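Local coordinates for DUF3256 domain-containing protein (Porphyromonas gingivalis W83, PDB 2P3P), which is of unknown function but belongs to the DUF3256 family, can bind magnesium, and is probably membrane-associated, at residues A[128-133]-A[187-193]; A[150-156]-A[168-172]. All coordinates share one frame; numbering follows the deposited sequence. Where two conformers were deposited one is given.

Interaction 1. Residues A[128-133]-A[187-193]; sequences IEDFFL and FLSPEPL
A single beta bridge, Phe132 with Leu188, joins the residue that follows a short 3-10 turn (residues 128-131) to the loop that leads from helix 181-184 into strand 193-197 of the four-stranded antiparallel sheet. Two backbone bonds flank the bridge. Ser189 N gives its hydrogen to Phe131 O at 2.8 Å, and Leu133 N reaches Phe187 O at 2.6 Å. Phe187 O also receives a CA-H...O contact from Phe132 CA, so the one carbonyl meets two consecutive residues.

Next to it the two phenyl rings make a T-shaped pair, planes at 88° and centroids 5.2 Å apart. Phe187 offers its CD1-CE1 edge to one face of Phe132, while Glu129 CA sits over the centre of the opposite face; the Phe132 ring is thus sandwiched between its own turn and the partner loop. Tyr143 meets the Phe187 ring in turn. Leu188 CD1 lies at the edge of the Phe132 ring and also touches Phe131 CB and Ile128 CD1.

Farther along, Leu193, the first residue of the strand, lies over one face of the Phe131 ring. The CG of Leu193, beside its backbone N (chi1 -50°), brings Leu193 CD1 over that face in a CH-pi contact, 3.6 Å from the centroid; Leu193 CD2 rests against Asp130 O. Leu133 CD2 packs on Ser189 CB at 3.7 Å. Ser189 has OG anti to its own N (chi1 168°), turned to close an ST turn in which Glu191 N donates to Ser189 OG at 3.0 Å.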
loop_
_atom_site.group_PDB
_atom_site.type_symbol
_atom_site.label_atom_id
_atom_site.label_comp_id
_atom_site.label_asym_id
_atom_site.label_seq_id
_atom_site.Cartn_x
_atom_site.Cartn_y
_atom_site.Cartn_z
ATOM N N ILE A 128 -0.988 -9.860 14.269
ATOM C CA ILE A 128 -2.410 -9.616 14.455
ATOM C C ILE A 128 -2.676 -9.151 15.901
ATOM O O ILE A 128 -3.656 -8.442 16.156
ATOM C CB ILE A 128 -3.279 -10.839 14.070
ATOM C CG1 ILE A 128 -4.755 -10.456 13.959
ATOM C CG2 ILE A 128 -3.112 -12.001 15.102
ATOM C CD1 ILE A 128 -5.083 -9.360 12.946
ATOM N N GLU A 129 -1.821 -9.531 16.863
ATOM C CA GLU A 129 -2.078 -9.171 18.256
ATOM C C GLU A 129 -1.971 -7.679 18.504
ATOM O O GLU A 129 -2.524 -7.172 19.498
ATOM C CB GLU A 129 -1.179 -9.945 19.260
ATOM C CG GLU A 129 0.326 -9.581 19.222
ATOM C CD GLU A 129 1.134 -10.189 20.366
ATOM O OE1 GLU A 129 0.561 -10.875 21.276
ATOM O OE2 GLU A 129 2.361 -9.955 20.365
ATOM N N ASP A 130 -1.235 -6.998 17.625
ATOM C CA ASP A 130 -1.163 -5.531 17.650
ATOM C C ASP A 130 -2.514 -4.840 17.476
ATOM O O ASP A 130 -2.626 -3.644 17.771
ATOM C CB ASP A 130 -0.158 -5.034 16.628
ATOM C CG ASP A 130 1.245 -5.540 16.924
ATOM O OD1 ASP A 130 1.583 -5.733 18.111
ATOM O OD2 ASP A 130 1.994 -5.741 15.966
ATOM N N PHE A 131 -3.515 -5.585 17.018
ATOM C CA PHE A 131 -4.839 -5.037 16.726
ATOM C C PHE A 131 -5.821 -5.474 17.820
ATOM O O PHE A 131 -7.051 -5.264 17.710
ATOM C CB PHE A 131 -5.330 -5.530 15.354
ATOM C CG PHE A 131 -4.540 -5.013 14.202
ATOM C CD1 PHE A 131 -4.891 -3.809 13.581
ATOM C CD2 PHE A 131 -3.420 -5.687 13.747
ATOM C CE1 PHE A 131 -4.159 -3.306 12.526
ATOM C CE2 PHE A 131 -2.670 -5.168 12.693
ATOM C CZ PHE A 131 -3.058 -3.969 12.087
ATOM N N PHE A 132 -5.282 -6.053 18.900
ATOM C CA PHE A 132 -6.155 -6.493 19.978
ATOM C C PHE A 132 -6.550 -5.332 20.889
ATOM O O PHE A 132 -5.756 -4.410 21.146
ATOM C CB PHE A 132 -5.507 -7.606 20.822
ATOM C CG PHE A 132 -5.357 -8.941 20.125
ATOM C CD1 PHE A 132 -5.857 -9.193 18.825
ATOM C CD2 PHE A 132 -4.710 -9.957 20.791
ATOM C CE1 PHE A 132 -5.685 -10.434 18.234
ATOM C CE2 PHE A 132 -4.521 -11.203 20.205
ATOM C CZ PHE A 132 -5.011 -11.444 18.931
ATOM N N LEU A 133 -7.785 -5.391 21.398
ATOM C CA LEU A 133 -8.288 -4.453 22.401
ATOM C C LEU A 133 -7.591 -4.674 23.731
ATOM O O LEU A 133 -6.944 -5.723 23.937
ATOM C CB LEU A 133 -9.798 -4.673 22.620
ATOM C CG LEU A 133 -10.656 -4.181 21.479
ATOM C CD1 LEU A 133 -12.079 -4.720 21.612
ATOM C CD2 LEU A 133 -10.583 -2.651 21.387
ATOM N N PHE A 187 -12.157 -8.647 21.553
ATOM C CA PHE A 187 -10.711 -8.549 21.541
ATOM C C PHE A 187 -10.052 -8.016 20.244
ATOM O O PHE A 187 -8.964 -7.488 20.316
ATOM C CB PHE A 187 -10.099 -9.874 21.972
ATOM C CG PHE A 187 -10.085 -10.929 20.904
ATOM C CD1 PHE A 187 -9.010 -11.021 20.014
ATOM C CD2 PHE A 187 -11.145 -11.821 20.783
ATOM C CE1 PHE A 187 -8.994 -11.993 19.058
ATOM C CE2 PHE A 187 -11.136 -12.790 19.814
ATOM C CZ PHE A 187 -10.090 -12.865 18.936
ATOM N N LEU A 188 -10.709 -8.135 19.097
ATOM C CA LEU A 188 -10.130 -7.721 17.829
ATOM C C LEU A 188 -10.669 -6.368 17.363
ATOM O O LEU A 188 -11.877 -6.243 17.054
ATOM C CB LEU A 188 -10.484 -8.722 16.762
ATOM C CG LEU A 188 -9.766 -8.505 15.455
ATOM C CD1 LEU A 188 -8.195 -8.326 15.679
ATOM C CD2 LEU A 188 -10.077 -9.726 14.521
ATOM N N SER A 189 -9.798 -5.375 17.310
ATOM C CA SER A 189 -10.223 -3.999 17.095
ATOM C C SER A 189 -10.066 -3.646 15.633
ATOM O O SER A 189 -9.064 -3.965 15.023
ATOM C CB SER A 189 -9.377 -2.991 17.904
ATOM O OG SER A 189 -9.615 -1.645 17.486
ATOM N N PRO A 190 -11.018 -2.893 15.093
ATOM C CA PRO A 190 -10.944 -2.404 13.722
ATOM C C PRO A 190 -10.113 -1.140 13.594
ATOM O O PRO A 190 -9.893 -0.668 12.466
ATOM C CB PRO A 190 -12.408 -2.111 13.386
ATOM C CG PRO A 190 -13.009 -1.701 14.687
ATOM C CD PRO A 190 -12.189 -2.350 15.794
ATOM N N GLU A 191 -9.655 -0.566 14.704
ATOM C CA GLU A 191 -8.892 0.681 14.612
ATOM C C GLU A 191 -7.544 0.501 13.869
ATOM O O GLU A 191 -6.754 -0.378 14.189
ATOM C CB GLU A 191 -8.595 1.242 15.992
ATOM C CG GLU A 191 -8.291 2.717 16.004
ATOM C CD GLU A 191 -9.489 3.577 15.607
ATOM O OE1 GLU A 191 -10.649 3.111 15.776
ATOM O OE2 GLU A 191 -9.272 4.712 15.127
ATOM N N PRO A 192 -7.281 1.342 12.878
ATOM C CA PRO A 192 -5.986 1.212 12.174
ATOM C C PRO A 192 -4.830 1.621 13.014
ATOM O O PRO A 192 -5.016 2.463 13.891
ATOM C CB PRO A 192 -6.151 2.180 10.991
ATOM C CG PRO A 192 -7.609 2.334 10.832
ATOM C CD PRO A 192 -8.145 2.338 12.210
ATOM N N LEU A 193 -3.651 1.046 12.746
ATOM C CA LEU A 193 -2.394 1.443 13.418
ATOM C C LEU A 193 -1.627 2.419 12.539
ATOM O O LEU A 193 -1.504 2.189 11.358
ATOM C CB LEU A 193 -1.487 0.223 13.669
ATOM C CG LEU A 193 -2.186 -0.976 14.347
ATOM C CD1 LEU A 193 -1.277 -2.209 14.360
ATOM C CD2 LEU A 193 -2.686 -0.635 15.729
#

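Interaction 2. Residues A[150-156]-A[168-172]; sequences LTPSYMQ and IRQTV
Antiparallel backbones meet here in two pairs, Met155-Gln170 non-hydrogen-bonded and Gln156-Arg169 hydrogen-bonded, with Gln156 N to Arg169 O at 2.8 Å and Arg169 N to Gln156 O at 2.9 Å. A third bond, Thr171 N to Tyr154 O at 2.9 Å, is straight at the hydrogen (175°).

On the face that carries Gln156 and Arg169 the two side chains run side by side in the same direction. Arg169 CG sits between its backbone N and carbonyl carbon (chi1 63°), which lays it against Gln156 CB, and a water takes the Arg169 NE hydrogen while donating to Gln156 O. That carbonyl oxygen therefore accepts from both a backbone N-H and a water. Thr171 CG2 adds an apolar contact to Gln156 CB, while Thr171 OG1 comes close to Tyr154 CB and is bonded to Ala103 O.

The pairing belongs to the open end of the beta hairpin formed by strands 155-159 and 165-170. Strand 155-159 is the outer strand of the four-stranded antiparallel sheet, and Met155 is backbone-bonded to Ser105 of strand 104-111. On the other face selenomethionine Met155 crosses Ile168, with CB 3.8 Å from Ile168 CG1 and SE near Ile168 CD1.

Beyond the strands, a cis peptide before Pro152 turns the chain, and Ser153 OG donates to Leu150 O at 2.7 Å. Val172 fits into this bend: CG2 lies 3.8 Å from Ser153 CA, and CG1 faces Leu150 CD2 at 4.3 Å.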
loop_
_atom_site.group_PDB
_atom_site.type_symbol
_atom_site.label_atom_id
_atom_site.label_comp_id
_atom_site.label_asym_id
_atom_site.label_seq_id
_atom_site.Cartn_x
_atom_site.Cartn_y
_atom_site.Cartn_z
ATOM N N LEU A 150 -7.947 -16.120 12.659
ATOM C CA LEU A 150 -7.147 -14.900 12.741
ATOM C C LEU A 150 -6.021 -14.904 11.704
ATOM O O LEU A 150 -5.445 -13.862 11.437
ATOM C CB LEU A 150 -6.557 -14.744 14.166
ATOM C CG LEU A 150 -7.520 -14.314 15.285
ATOM C CD1 LEU A 150 -6.777 -14.277 16.617
ATOM C CD2 LEU A 150 -8.180 -12.962 15.000
ATOM N N THR A 151 -5.746 -16.073 11.126
ATOM C CA THR A 151 -4.686 -16.250 10.123
ATOM C C THR A 151 -5.303 -16.974 8.922
ATOM O O THR A 151 -5.933 -18.012 9.107
ATOM C CB THR A 151 -3.530 -17.076 10.730
ATOM O OG1 THR A 151 -2.969 -16.379 11.854
ATOM C CG2 THR A 151 -2.446 -17.342 9.700
ATOM N N PRO A 152 -5.101 -16.487 7.679
ATOM C CA PRO A 152 -4.182 -15.422 7.227
ATOM C C PRO A 152 -4.584 -14.055 7.744
ATOM O O PRO A 152 -5.753 -13.701 7.744
ATOM C CB PRO A 152 -4.267 -15.499 5.689
ATOM C CG PRO A 152 -4.759 -16.845 5.417
ATOM C CD PRO A 152 -5.719 -17.148 6.513
ATOM N N SER A 153 -3.600 -13.298 8.215
ATOM C CA SER A 153 -3.881 -12.046 8.852
ATOM C C SER A 153 -3.834 -10.922 7.815
ATOM O O SER A 153 -2.941 -10.077 7.825
ATOM C CB SER A 153 -2.909 -11.799 9.989
ATOM O OG SER A 153 -2.964 -12.852 10.933
ATOM N N TYR A 154 -4.868 -10.864 6.989
ATOM C CA TYR A 154 -4.967 -9.830 5.952
ATOM C C TYR A 154 -4.922 -8.453 6.576
ATOM O O TYR A 154 -5.527 -8.199 7.624
ATOM C CB TYR A 154 -6.233 -10.002 5.108
ATOM C CG TYR A 154 -6.422 -11.380 4.520
ATOM C CD1 TYR A 154 -5.623 -11.812 3.486
ATOM C CD2 TYR A 154 -7.415 -12.244 4.987
ATOM C CE1 TYR A 154 -5.777 -13.064 2.920
ATOM C CE2 TYR A 154 -7.567 -13.524 4.425
ATOM C CZ TYR A 154 -6.754 -13.913 3.385
ATOM O OH TYR A 154 -6.866 -15.167 2.774
HETATM N N MSE A 155 -4.159 -7.571 5.949
HETATM C CA MSE A 155 -4.063 -6.184 6.377
HETATM C C MSE A 155 -3.949 -5.268 5.159
HETATM O O MSE A 155 -3.236 -5.550 4.183
HETATM C CB MSE A 155 -2.868 -5.944 7.333
HETATM C CG MSE A 155 -2.917 -6.767 8.621
HETATM SE SE MSE A 155 -1.190 -6.764 9.509
HETATM C CE MSE A 155 -1.469 -8.288 10.778
ATOM N N GLN A 156 -4.694 -4.171 5.211
ATOM C CA GLN A 156 -4.690 -3.168 4.158
ATOM C C GLN A 156 -3.932 -1.918 4.625
ATOM O O GLN A 156 -4.223 -1.333 5.683
ATOM C CB GLN A 156 -6.137 -2.771 3.796
ATOM C CG GLN A 156 -6.193 -1.732 2.669
ATOM C CD GLN A 156 -7.599 -1.498 2.161
ATOM O OE1 GLN A 156 -8.592 -1.903 2.807
ATOM N NE2 GLN A 156 -7.697 -0.787 1.071
ATOM N N ILE A 168 -2.393 1.225 8.795
ATOM C CA ILE A 168 -2.634 -0.170 8.410
ATOM C C ILE A 168 -3.781 -0.712 9.237
ATOM O O ILE A 168 -3.793 -0.559 10.465
ATOM C CB ILE A 168 -1.331 -1.027 8.514
ATOM C CG1 ILE A 168 -1.528 -2.465 7.961
ATOM C CG2 ILE A 168 -0.731 -0.961 9.978
ATOM C CD1 ILE A 168 -0.209 -3.271 7.931
ATOM N N ARG A 169 -4.727 -1.366 8.566
ATOM C CA ARG A 169 -5.937 -1.874 9.174
ATOM C C ARG A 169 -5.964 -3.377 8.919
ATOM O O ARG A 169 -5.624 -3.822 7.810
ATOM C CB ARG A 169 -7.196 -1.209 8.599
ATOM C CG ARG A 169 -7.432 -1.437 7.133
ATOM C CD ARG A 169 -8.627 -0.667 6.554
ATOM N NE ARG A 169 -8.494 0.787 6.713
ATOM C CZ ARG A 169 -9.527 1.623 6.869
ATOM N NH1 ARG A 169 -10.772 1.180 6.860
ATOM N NH2 ARG A 169 -9.318 2.913 7.011
ATOM N N GLN A 170 -6.276 -4.149 9.957
ATOM C CA GLN A 170 -6.566 -5.556 9.758
ATOM C C GLN A 170 -7.885 -5.697 9.019
ATOM O O GLN A 170 -8.856 -4.976 9.265
ATOM C CB GLN A 170 -6.478 -6.403 11.060
ATOM C CG GLN A 170 -7.444 -6.029 12.218
ATOM C CD GLN A 170 -8.844 -6.574 12.016
ATOM O OE1 GLN A 170 -9.046 -7.483 11.220
ATOM N NE2 GLN A 170 -9.819 -5.957 12.656
ATOM N N THR A 171 -7.908 -6.617 8.071
ATOM C CA THR A 171 -9.127 -6.883 7.327
ATOM C C THR A 171 -9.601 -8.310 7.590
ATOM O O THR A 171 -10.366 -8.848 6.790
ATOM C CB THR A 171 -8.967 -6.607 5.825
ATOM O OG1 THR A 171 -7.855 -7.341 5.317
ATOM C CG2 THR A 171 -8.709 -5.118 5.518
ATOM N N VAL A 172 -9.171 -8.902 8.711
ATOM C CA VAL A 172 -9.663 -10.207 9.165
ATOM C C VAL A 172 -11.154 -10.145 9.601
ATOM O O VAL A 172 -11.953 -11.046 9.312
ATOM C CB VAL A 172 -8.767 -10.763 10.350
ATOM C CG1 VAL A 172 -9.343 -12.043 10.922
ATOM C CG2 VAL A 172 -7.323 -10.976 9.907
HETATM O O HOH W 1 -5.693 1.046 5.726
#

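In the fold
Starting from the N terminus, after two helices, 11-18 and 29-39, the chain builds the seven-stranded antiparallel sheet and then reaches residues 128-133. These meet 187-193, so interaction 1 closes a long loop holding helices 141-146 and 181-184 and the hairpin 155-159/165-170. Interaction 2, between 150-156 and 168-172, closes a much shorter loop nested inside it. The two contacts touch: Leu193 N bonds to Ile168 O, and Gln170 NE2 to Ser189 O. Strand 193-197 thereby continues the hairpin's sheet. Both contacts lie near Ser149, a magnesium site seen in the protein but empty in this chain, and Met155 joins the hairpin to strand 104-111.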